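Local coordinates for listeriolysin O (Listeria monocytogenes, PDB 4CDB), which binds cholesterol-containing host membranes and assembles there, after a major conformational change, into an oligomeric pore that lyses the cell, at residues 201-213 with 271-285. Sequence-based numbering, arbitrary orientation.
Sequences ISEGKMQEEVISF and NSHSTKVKAAFDAAV. With NA (sodium ion), chain Q.
Glu-209 and Phe-281 make the tightly packed part of this contact. Glu-209 CB lies 3.6 Å from Phe-281 CD2, and the carboxylate plane is tilted only 20° from the ring. With CG anti to the backbone N (chi1 -172°) and the chain extended, Glu-209 carries its carboxylate past the phenyl group to a sodium ion. Both oxygens bind the metal, OE1 of Glu-209 at 2.6 Å. Asp-282 OD1 binds it from the helix at 2.8 Å. Lys-278 crosses Glu-209 at about a right angle, CE 3.2 Å from Glu-209 OE2. Its NZ forms a salt bridge with Asp-282 OD1, on the syn lone pair. Val-277 CG1 lies over one face of the Phe-281 ring, toward its rim. Helix 277-286 thus packs on the central antiparallel sheet. In cholesterol-dependent cytolysins such helical bundles unfold into transmembrane hairpins, and residues 274-283 and 196-205 probably become membrane-spanning strands. Gln-207 NE2 pins the turn before the helix. It donates to Ser-274 O at 2.8 Å, in the carbonyl plane, and to Ser-272 O at 3.1 Å, from above the plane of that second carbonyl. Beside the Schellman motif at Gly-204 the contact is looser. There a water bridges Ser-272 O and, weakly, Gly-204 O. His-273 CE1 lies 3.2 Å from Gly-204 O, while its ND1 is hydrogen-bonded to Ser-373 OG. Lys-205 and Asn-271 form the exposed side.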
# COMPACT_ATOMS: atom_id res chain seq x y z
N ILE A 201 -11.79 -4.01 -7.61
CA ILE A 201 -11.52 -4.42 -6.23
C ILE A 201 -12.80 -4.37 -5.41
O ILE A 201 -13.04 -5.23 -4.56
CB ILE A 201 -10.45 -3.52 -5.58
CG1 ILE A 201 -9.14 -3.58 -6.37
CG2 ILE A 201 -10.21 -3.93 -4.14
CD1 ILE A 201 -8.11 -2.58 -5.90
N SER A 202 -13.63 -3.37 -5.68
CA SER A 202 -14.88 -3.21 -4.96
C SER A 202 -15.89 -4.30 -5.32
O SER A 202 -16.81 -4.59 -4.56
CB SER A 202 -15.48 -1.83 -5.23
OG SER A 202 -16.69 -1.65 -4.51
N GLU A 203 -15.71 -4.89 -6.50
CA GLU A 203 -16.59 -5.96 -6.96
C GLU A 203 -16.04 -7.34 -6.56
O GLU A 203 -16.70 -8.36 -6.78
CB GLU A 203 -16.79 -5.88 -8.47
CG GLU A 203 -17.47 -4.61 -8.94
CD GLU A 203 -17.32 -4.37 -10.43
OE1 GLU A 203 -16.41 -4.97 -11.03
OE2 GLU A 203 -18.10 -3.58 -10.99
N GLY A 204 -14.85 -7.35 -5.98
CA GLY A 204 -14.22 -8.59 -5.56
C GLY A 204 -13.59 -9.34 -6.72
O GLY A 204 -13.26 -10.52 -6.60
N LYS A 205 -13.42 -8.65 -7.84
CA LYS A 205 -12.87 -9.27 -9.05
C LYS A 205 -11.35 -9.41 -8.97
O LYS A 205 -10.79 -10.35 -9.53
CB LYS A 205 -13.26 -8.46 -10.29
CG LYS A 205 -14.75 -8.20 -10.43
CD LYS A 205 -15.53 -9.48 -10.68
CE LYS A 205 -15.26 -10.03 -12.07
NZ LYS A 205 -16.08 -11.24 -12.35
N MET A 206 -10.69 -8.48 -8.29
CA MET A 206 -9.24 -8.51 -8.18
C MET A 206 -8.73 -7.93 -6.86
O MET A 206 -9.47 -7.27 -6.13
CB MET A 206 -8.60 -7.76 -9.36
CG MET A 206 -8.85 -6.26 -9.35
SD MET A 206 -7.84 -5.38 -10.55
CE MET A 206 -8.27 -6.25 -12.06
N GLN A 207 -7.46 -8.19 -6.57
CA GLN A 207 -6.81 -7.63 -5.39
C GLN A 207 -5.54 -6.88 -5.79
O GLN A 207 -4.72 -7.41 -6.55
CB GLN A 207 -6.47 -8.73 -4.37
CG GLN A 207 -7.68 -9.43 -3.79
CD GLN A 207 -7.33 -10.31 -2.61
OE1 GLN A 207 -7.04 -9.82 -1.52
NE2 GLN A 207 -7.35 -11.62 -2.82
N GLU A 208 -5.38 -5.66 -5.29
CA GLU A 208 -4.22 -4.85 -5.65
C GLU A 208 -3.51 -4.27 -4.43
O GLU A 208 -4.14 -3.93 -3.43
CB GLU A 208 -4.62 -3.72 -6.61
CG GLU A 208 -5.20 -4.21 -7.93
CD GLU A 208 -5.28 -3.13 -8.99
OE1 GLU A 208 -5.68 -2.00 -8.65
OE2 GLU A 208 -4.94 -3.41 -10.16
N GLU A 209 -2.19 -4.17 -4.53
CA GLU A 209 -1.39 -3.55 -3.48
C GLU A 209 -0.55 -2.41 -4.06
O GLU A 209 -0.03 -2.52 -5.17
CB GLU A 209 -0.48 -4.57 -2.80
CG GLU A 209 0.23 -4.05 -1.56
CD GLU A 209 1.26 -5.02 -1.02
OE1 GLU A 209 1.81 -5.81 -1.81
OE2 GLU A 209 1.52 -4.98 0.20
N VAL A 210 -0.44 -1.32 -3.30
CA VAL A 210 0.38 -0.19 -3.70
C VAL A 210 1.60 -0.08 -2.79
O VAL A 210 1.48 -0.11 -1.57
CB VAL A 210 -0.42 1.12 -3.68
CG1 VAL A 210 0.49 2.31 -3.97
CG2 VAL A 210 -1.54 1.05 -4.70
N ILE A 211 2.78 0.03 -3.40
CA ILE A 211 4.03 0.08 -2.66
C ILE A 211 4.82 1.34 -2.98
O ILE A 211 4.96 1.73 -4.14
CB ILE A 211 4.90 -1.16 -2.97
CG1 ILE A 211 4.17 -2.44 -2.61
CG2 ILE A 211 6.23 -1.08 -2.24
CD1 ILE A 211 4.94 -3.70 -2.93
N SER A 212 5.34 1.99 -1.94
CA SER A 212 6.24 3.13 -2.10
C SER A 212 7.63 2.74 -1.60
O SER A 212 7.81 2.45 -0.42
CB SER A 212 5.72 4.34 -1.33
OG SER A 212 6.52 5.49 -1.57
N PHE A 213 8.61 2.72 -2.50
CA PHE A 213 9.96 2.28 -2.16
C PHE A 213 10.96 3.42 -2.35
O PHE A 213 11.32 3.77 -3.48
CB PHE A 213 10.35 1.06 -3.00
CG PHE A 213 11.68 0.46 -2.63
CD1 PHE A 213 11.84 -0.21 -1.43
CD2 PHE A 213 12.76 0.55 -3.49
CE1 PHE A 213 13.07 -0.77 -1.09
CE2 PHE A 213 13.99 -0.01 -3.16
CZ PHE A 213 14.14 -0.67 -1.96
N ASN A 271 -5.91 -11.58 -10.02
CA ASN A 271 -7.33 -11.93 -10.07
C ASN A 271 -7.69 -12.96 -9.01
O ASN A 271 -8.85 -13.36 -8.88
CB ASN A 271 -7.71 -12.44 -11.46
CG ASN A 271 -6.77 -13.52 -11.96
OD1 ASN A 271 -5.98 -14.08 -11.19
ND2 ASN A 271 -6.85 -13.82 -13.25
N SER A 272 -6.68 -13.40 -8.26
CA SER A 272 -6.87 -14.40 -7.21
C SER A 272 -7.79 -13.91 -6.10
O SER A 272 -7.75 -12.74 -5.71
CB SER A 272 -5.52 -14.81 -6.63
OG SER A 272 -5.70 -15.62 -5.48
N HIS A 273 -8.61 -14.82 -5.58
CA HIS A 273 -9.52 -14.49 -4.49
C HIS A 273 -8.95 -14.98 -3.16
O HIS A 273 -9.60 -14.91 -2.13
CB HIS A 273 -10.89 -15.11 -4.72
CG HIS A 273 -11.53 -14.70 -6.01
ND1 HIS A 273 -12.47 -13.70 -6.09
CD2 HIS A 273 -11.37 -15.17 -7.27
CE1 HIS A 273 -12.86 -13.56 -7.35
NE2 HIS A 273 -12.21 -14.44 -8.08
N SER A 274 -7.72 -15.49 -3.20
CA SER A 274 -7.08 -16.06 -2.02
C SER A 274 -6.86 -15.04 -0.90
O SER A 274 -6.77 -13.84 -1.15
CB SER A 274 -5.74 -16.71 -2.40
OG SER A 274 -5.08 -17.20 -1.25
N THR A 275 -6.77 -15.54 0.33
CA THR A 275 -6.55 -14.69 1.49
C THR A 275 -5.06 -14.58 1.82
O THR A 275 -4.67 -13.99 2.82
CB THR A 275 -7.30 -15.23 2.72
OG1 THR A 275 -7.16 -14.32 3.81
CG2 THR A 275 -6.74 -16.59 3.12
N LYS A 276 -4.23 -15.15 0.95
CA LYS A 276 -2.78 -15.17 1.15
C LYS A 276 -2.04 -14.23 0.21
O LYS A 276 -0.81 -14.25 0.16
CB LYS A 276 -2.24 -16.59 0.99
CG LYS A 276 -2.47 -17.50 2.18
CD LYS A 276 -1.84 -18.87 1.93
CE LYS A 276 -1.73 -19.67 3.21
NZ LYS A 276 -3.06 -19.88 3.85
N VAL A 277 -2.79 -13.43 -0.54
CA VAL A 277 -2.21 -12.54 -1.55
C VAL A 277 -1.16 -11.59 -0.98
O VAL A 277 -0.11 -11.39 -1.58
CB VAL A 277 -3.31 -11.76 -2.29
CG1 VAL A 277 -2.70 -10.75 -3.25
CG2 VAL A 277 -4.22 -12.72 -3.05
N LYS A 278 -1.45 -11.02 0.19
CA LYS A 278 -0.51 -10.12 0.86
C LYS A 278 0.81 -10.83 1.14
O LYS A 278 1.88 -10.33 0.78
CB LYS A 278 -1.11 -9.60 2.17
CG LYS A 278 -0.23 -8.60 2.92
CD LYS A 278 -0.15 -7.27 2.18
CE LYS A 278 0.55 -6.20 3.02
NZ LYS A 278 1.98 -6.52 3.28
N ALA A 279 0.74 -12.00 1.77
CA ALA A 279 1.93 -12.79 2.09
C ALA A 279 2.68 -13.18 0.82
O ALA A 279 3.91 -13.19 0.79
CB ALA A 279 1.55 -14.03 2.88
N ALA A 280 1.93 -13.50 -0.23
CA ALA A 280 2.52 -13.82 -1.52
C ALA A 280 3.25 -12.60 -2.09
O ALA A 280 4.37 -12.72 -2.58
CB ALA A 280 1.45 -14.29 -2.49
N PHE A 281 2.59 -11.45 -2.02
CA PHE A 281 3.19 -10.19 -2.48
C PHE A 281 4.45 -9.87 -1.68
O PHE A 281 5.45 -9.44 -2.25
CB PHE A 281 2.18 -9.04 -2.35
CG PHE A 281 1.16 -8.99 -3.45
CD1 PHE A 281 1.25 -9.84 -4.54
CD2 PHE A 281 0.12 -8.08 -3.40
CE1 PHE A 281 0.31 -9.78 -5.56
CE2 PHE A 281 -0.82 -8.01 -4.41
CZ PHE A 281 -0.73 -8.87 -5.49
N ASP A 282 4.39 -10.08 -0.37
CA ASP A 282 5.52 -9.81 0.51
C ASP A 282 6.76 -10.63 0.14
O ASP A 282 7.88 -10.14 0.22
CB ASP A 282 5.15 -10.07 1.98
CG ASP A 282 4.06 -9.14 2.48
OD1 ASP A 282 3.96 -8.00 1.97
OD2 ASP A 282 3.31 -9.54 3.40
N ALA A 283 6.53 -11.87 -0.27
CA ALA A 283 7.62 -12.78 -0.62
C ALA A 283 8.27 -12.42 -1.95
O ALA A 283 9.49 -12.49 -2.10
CB ALA A 283 7.12 -14.22 -0.64
N ALA A 284 7.44 -12.02 -2.92
CA ALA A 284 7.94 -11.67 -4.24
C ALA A 284 8.75 -10.38 -4.23
O ALA A 284 9.49 -10.08 -5.17
CB ALA A 284 6.78 -11.55 -5.22
N VAL A 285 8.62 -9.62 -3.15
CA VAL A 285 9.33 -8.35 -3.00
C VAL A 285 10.63 -8.51 -2.22
O VAL A 285 11.66 -7.92 -2.58
CB VAL A 285 8.43 -7.30 -2.31
CG1 VAL A 285 9.25 -6.13 -1.79
CG2 VAL A 285 7.35 -6.82 -3.27
NA NA Q . 3.89 -6.40 -0.34
O HOH W 1 -9.98 -11.04 -6.18